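Local coordinates for glypican-1 (Homo sapiens, PDB 4YWT), which bears heparan sulfate chains at the cell surface and, through them, binds alpha-4(V) collagen and takes part in Schwann cell myelination, at residues Ser246-Lys251 against Pro439-Asp444; Glu426-Gly429 against Asn434-Asn437. The protein carries 3 engineered substitutions. All coordinates share one frame; numbering follows the deposited sequence.

Contact 1 of 2, residues Ser246-Lys251 against Pro439-Asp444; sequences SRAVMK and PEVEVD
A248 lies at the centre of this contact, its methyl group set against the carbonyl oxygen of E440 and a side-chain branch of V441. The setting is the cysteine-rich end of the elongated, mainly helical glypican core, where the short helix 243-253 is flanked by an extended, irregular chain that leads towards helix 450-471. Alanine fits because it brings the loop close to the helix: the two CA atoms of A248 and V441 are 5.9 Å apart. The CB of A248 rests 3.6 Å from CG2 of V441 and also lies near the carbonyl oxygen of E440, at 3.8 Å, so one small carbon fills the angle between a valine branch and the peptide before it. V441 has CG1 anti to its own nitrogen (chi1 -167°), which leaves CG2 on the side beside that nitrogen, where it meets the helix. A branched, rigid aliphatic residue suits this buried position.

The other face of the helix belongs to the core: V249 and M250 pack on helix 70-129. The loop has its own brace, since the side-chain oxygen of N438 accepts from the nitrogens of both E440 and V441, the first of these closing an Asx turn.

Charge takes over at the more open edge. K251 and E440 cross at about a right angle, and both also touch Y270 of helix 268-278. E440 bends at chi2, and its OE2 is hydrogen-bonded to the hydroxyl of Y423. Its other oxygen faces the lysine: a bend at chi4 of K251 (-70°) leaves NZ of K251 4.2 Å from OE1 of E440, an attraction of opposite charges beyond salt-bridge range.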
loop_
_atom_site.group_PDB
_atom_site.type_symbol
_atom_site.label_atom_id
_atom_site.label_comp_id
_atom_site.label_asym_id
_atom_site.label_seq_id
_atom_site.Cartn_x
_atom_site.Cartn_y
_atom_site.Cartn_z
ATOM N N SER A 246 -2.582 25.545 -11.996
ATOM C CA SER A 246 -1.781 25.820 -13.183
ATOM C C SER A 246 -1.227 27.246 -13.162
ATOM O O SER A 246 -0.028 27.461 -13.367
ATOM C CB SER A 246 -2.611 25.593 -14.448
ATOM O OG SER A 246 -1.791 25.587 -15.603
ATOM N N ARG A 247 -2.102 28.215 -12.901
ATOM C CA ARG A 247 -1.690 29.613 -12.828
ATOM C C ARG A 247 -0.701 29.852 -11.692
ATOM O O ARG A 247 0.282 30.578 -11.856
ATOM C CB ARG A 247 -2.903 30.529 -12.650
ATOM C CG ARG A 247 -3.832 30.592 -13.850
ATOM C CD ARG A 247 -4.955 31.597 -13.628
ATOM N NE ARG A 247 -5.639 31.396 -12.352
ATOM C CZ ARG A 247 -5.468 32.168 -11.283
ATOM N NH1 ARG A 247 -4.629 33.193 -11.333
ATOM N NH2 ARG A 247 -6.128 31.914 -10.163
ATOM N N ALA A 248 -0.968 29.244 -10.539
ATOM C CA ALA A 248 -0.101 29.412 -9.376
ATOM C C ALA A 248 1.285 28.818 -9.616
ATOM O O ALA A 248 2.286 29.329 -9.114
ATOM C CB ALA A 248 -0.737 28.787 -8.151
ATOM N N VAL A 249 1.333 27.734 -10.384
ATOM C CA VAL A 249 2.591 27.076 -10.712
ATOM C C VAL A 249 3.356 27.895 -11.743
ATOM O O VAL A 249 4.578 28.030 -11.652
ATOM C CB VAL A 249 2.359 25.642 -11.237
ATOM C CG1 VAL A 249 3.607 25.101 -11.917
ATOM C CG2 VAL A 249 1.941 24.731 -10.097
ATOM N N MET A 250 2.637 28.449 -12.715
ATOM C CA MET A 250 3.254 29.359 -13.675
ATOM C C MET A 250 3.874 30.549 -12.950
ATOM O O MET A 250 4.997 30.955 -13.248
ATOM C CB MET A 250 2.236 29.844 -14.707
ATOM C CG MET A 250 2.734 31.010 -15.550
ATOM S SD MET A 250 4.313 30.660 -16.347
ATOM C CE MET A 250 4.783 32.291 -16.916
ATOM N N LYS A 251 3.136 31.097 -11.989
ATOM C CA LYS A 251 3.628 32.207 -11.184
ATOM C C LYS A 251 4.844 31.784 -10.369
ATOM O O LYS A 251 5.795 32.548 -10.203
ATOM C CB LYS A 251 2.525 32.727 -10.262
ATOM C CG LYS A 251 2.910 33.957 -9.454
ATOM C CD LYS A 251 1.684 34.776 -9.081
ATOM C CE LYS A 251 2.069 36.066 -8.373
ATOM N NZ LYS A 251 2.610 35.819 -7.008
ATOM N N PRO A 439 -2.649 32.100 0.248
ATOM C CA PRO A 439 -2.346 33.342 -0.476
ATOM C C PRO A 439 -1.940 33.114 -1.929
ATOM O O PRO A 439 -2.265 33.926 -2.794
ATOM C CB PRO A 439 -1.182 33.936 0.324
ATOM C CG PRO A 439 -0.524 32.758 0.957
ATOM C CD PRO A 439 -1.639 31.801 1.279
ATOM N N GLU A 440 -1.216 32.030 -2.181
ATOM C CA GLU A 440 -0.720 31.738 -3.521
ATOM C C GLU A 440 -1.770 31.089 -4.418
ATOM O O GLU A 440 -1.881 31.421 -5.597
ATOM C CB GLU A 440 0.520 30.850 -3.432
ATOM C CG GLU A 440 1.565 31.358 -2.444
ATOM C CD GLU A 440 1.850 32.848 -2.583
ATOM O OE1 GLU A 440 1.837 33.369 -3.719
ATOM O OE2 GLU A 440 2.090 33.503 -1.547
ATOM N N VAL A 441 -2.530 30.157 -3.855
ATOM C CA VAL A 441 -3.545 29.440 -4.615
ATOM C C VAL A 441 -4.918 29.674 -4.005
ATOM O O VAL A 441 -5.091 29.548 -2.793
ATOM C CB VAL A 441 -3.269 27.923 -4.651
ATOM C CG1 VAL A 441 -4.150 27.247 -5.692
ATOM C CG2 VAL A 441 -1.801 27.653 -4.926
ATOM N N GLU A 442 -5.902 29.994 -4.835
ATOM C CA GLU A 442 -7.247 30.174 -4.315
ATOM C C GLU A 442 -8.045 28.910 -4.573
ATOM O O GLU A 442 -8.379 28.577 -5.711
ATOM C CB GLU A 442 -7.929 31.396 -4.933
ATOM C CG GLU A 442 -8.264 32.470 -3.905
ATOM C CD GLU A 442 -8.941 33.683 -4.511
ATOM O OE1 GLU A 442 -8.302 34.755 -4.561
ATOM O OE2 GLU A 442 -10.113 33.567 -4.927
ATOM N N VAL A 443 -8.343 28.210 -3.486
ATOM C CA VAL A 443 -8.952 26.895 -3.553
ATOM C C VAL A 443 -10.326 26.916 -2.911
ATOM O O VAL A 443 -10.479 27.356 -1.771
ATOM C CB VAL A 443 -8.080 25.839 -2.846
ATOM C CG1 VAL A 443 -8.693 24.459 -2.994
ATOM C CG2 VAL A 443 -6.662 25.865 -3.393
ATOM N N ASP A 444 -11.326 26.435 -3.638
ATOM C CA ASP A 444 -12.664 26.343 -3.080
ATOM C C ASP A 444 -12.752 25.039 -2.302
ATOM O O ASP A 444 -12.616 23.958 -2.871
ATOM C CB ASP A 444 -13.723 26.402 -4.181
ATOM C CG ASP A 444 -15.123 26.161 -3.658
ATOM O OD1 ASP A 444 -15.450 26.687 -2.573
ATOM O OD2 ASP A 444 -15.894 25.448 -4.330
#

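Contact 2 of 2, residues Glu426-Gly429 against Asn434-Asn437. With CA (calcium ion), chain G.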
loop_
_atom_site.group_PDB
_atom_site.type_symbol
_atom_site.label_atom_id
_atom_site.label_comp_id
_atom_site.label_asym_id
_atom_site.label_seq_id
_atom_site.Cartn_x
_atom_site.Cartn_y
_atom_site.Cartn_z
ATOM N N GLU A 426 3.414 32.447 6.154
ATOM C CA GLU A 426 3.548 31.160 6.828
ATOM C C GLU A 426 3.132 30.007 5.927
ATOM O O GLU A 426 2.255 30.159 5.075
ATOM C CB GLU A 426 2.705 31.133 8.106
ATOM C CG GLU A 426 3.479 31.385 9.391
ATOM C CD GLU A 426 4.512 30.313 9.686
ATOM O OE1 GLU A 426 4.414 29.205 9.115
ATOM O OE2 GLU A 426 5.424 30.579 10.496
ATOM N N VAL A 427 3.766 28.855 6.119
ATOM C CA VAL A 427 3.373 27.648 5.408
ATOM C C VAL A 427 2.008 27.184 5.902
ATOM O O VAL A 427 1.772 27.095 7.106
ATOM C CB VAL A 427 4.403 26.515 5.586
ATOM C CG1 VAL A 427 4.006 25.302 4.756
ATOM C CG2 VAL A 427 5.790 26.996 5.190
ATOM N N MET A 428 1.109 26.905 4.965
ATOM C CA MET A 428 -0.235 26.453 5.297
ATOM C C MET A 428 -0.225 25.054 5.898
ATOM O O MET A 428 0.739 24.306 5.742
ATOM C CB MET A 428 -1.131 26.476 4.057
ATOM C CG MET A 428 -1.294 27.846 3.407
ATOM S SD MET A 428 -2.559 28.883 4.178
ATOM C CE MET A 428 -1.642 29.673 5.499
ATOM N N GLY A 429 -1.300 24.717 6.602
ATOM C CA GLY A 429 -1.503 23.359 7.065
ATOM C C GLY A 429 -1.881 22.465 5.897
ATOM O O GLY A 429 -2.045 22.935 4.771
ATOM N N ASN A 434 -7.795 23.539 5.016
ATOM C CA ASN A 434 -6.721 24.436 5.431
ATOM C C ASN A 434 -6.231 25.372 4.329
ATOM O O ASN A 434 -5.375 26.222 4.571
ATOM C CB ASN A 434 -5.538 23.625 5.965
ATOM C CG ASN A 434 -5.746 23.164 7.391
ATOM O OD1 ASN A 434 -6.297 23.892 8.215
ATOM N ND2 ASN A 434 -5.303 21.947 7.690
ATOM N N GLN A 435 -6.771 25.221 3.124
ATOM C CA GLN A 435 -6.333 26.028 1.990
ATOM C C GLN A 435 -7.293 27.166 1.665
ATOM O O GLN A 435 -7.147 27.828 0.638
ATOM C CB GLN A 435 -6.149 25.152 0.749
ATOM C CG GLN A 435 -5.277 23.935 0.975
ATOM C CD GLN A 435 -3.956 24.276 1.630
ATOM O OE1 GLN A 435 -3.293 25.245 1.256
ATOM N NE2 GLN A 435 -3.564 23.477 2.618
ATOM N N ILE A 436 -8.272 27.391 2.536
ATOM C CA ILE A 436 -9.261 28.439 2.310
ATOM C C ILE A 436 -8.588 29.816 2.265
ATOM O O ILE A 436 -8.980 30.684 1.484
ATOM C CB ILE A 436 -10.374 28.406 3.399
ATOM C CG1 ILE A 436 -11.421 29.495 3.149
ATOM C CG2 ILE A 436 -9.785 28.519 4.802
ATOM C CD1 ILE A 436 -12.522 29.535 4.196
ATOM N N ASN A 437 -7.572 30.002 3.103
ATOM C CA ASN A 437 -6.820 31.254 3.171
ATOM C C ASN A 437 -5.511 31.290 2.375
ATOM O O ASN A 437 -4.765 32.263 2.473
ATOM C CB ASN A 437 -6.531 31.604 4.630
ATOM C CG ASN A 437 -7.763 32.103 5.357
ATOM O OD1 ASN A 437 -8.716 32.569 4.733
ATOM N ND2 ASN A 437 -7.747 32.014 6.682
HETATM CA CA CA G . -9.223 31.954 -0.516
HETATM O O HOH W 1 -7.778 30.137 -1.090
HETATM O O HOH W 2 -10.152 33.464 1.087
HETATM O O HOH W 3 -10.488 30.205 -1.539
#
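M428 and G429 make the contact from the first segment, meeting N434, Q435 and the carbonyl carbon of N437. They follow a length of chain pinned to helix 268-278: N273 uses both ends of its side-chain amide, donating to the carbonyl of E426 and accepting from the nitrogen of M428. From there the flexible thioether of M428 doubles back, bent at chi2 (-83°) and chi3 (86°), and slides past Q435 in the opposite direction. Its CB lies 3.7 Å from OE1 of Q435, while SD sits 3.9 Å from the carbonyl oxygen of N434, so an unbranched chain can drape over the Q435 amide, whose OE1 accepts from N438.

G429 comes next, and having no side chain it lets N434 settle close, with ND2 of N434 4.1 Å from CA of G429 and bonded to the carbonyl of D430. The glycine oxygen receives a short but weak, bent bond from NE2 of Q435 (2.7 Å, 129°). That amide also reaches the carbonyl of G431, and its bonds at both ends fix its rotation. Just beyond, the carbonyl oxygen of I436 binds a calcium ion at 2.4 Å, and one of the ion's waters donates to the carbonyl of Q435. The whole is a compact, irregular surface loop in which the side chains of N434 and Q435 bond to main-chain carbonyls of the turn, beside a calcium site.

Following the chain from its N terminus, residues 246-251 come first, on helix 243-253. The polypeptide then runs through the helices from 255-258 to 391-404 and the small two-stranded hairpin before 439-444 returns to close contact 1, with 187 residues between its segments. Contact 2 is local: 426-429 and 434-437 close a turn with four residues between them, wholly within the larger loop. The contact centres lie about 12 Å apart, and the contacts touch, CD of P439 lying 4.2 Å from SD of M428. Contact 1 sets the loop before helix 450-471 on helix 243-253, contact 2 folds that loop on itself, and residues 426-429 rest on helix 268-278, which the C245-C278 disulfide links to helix 243-253.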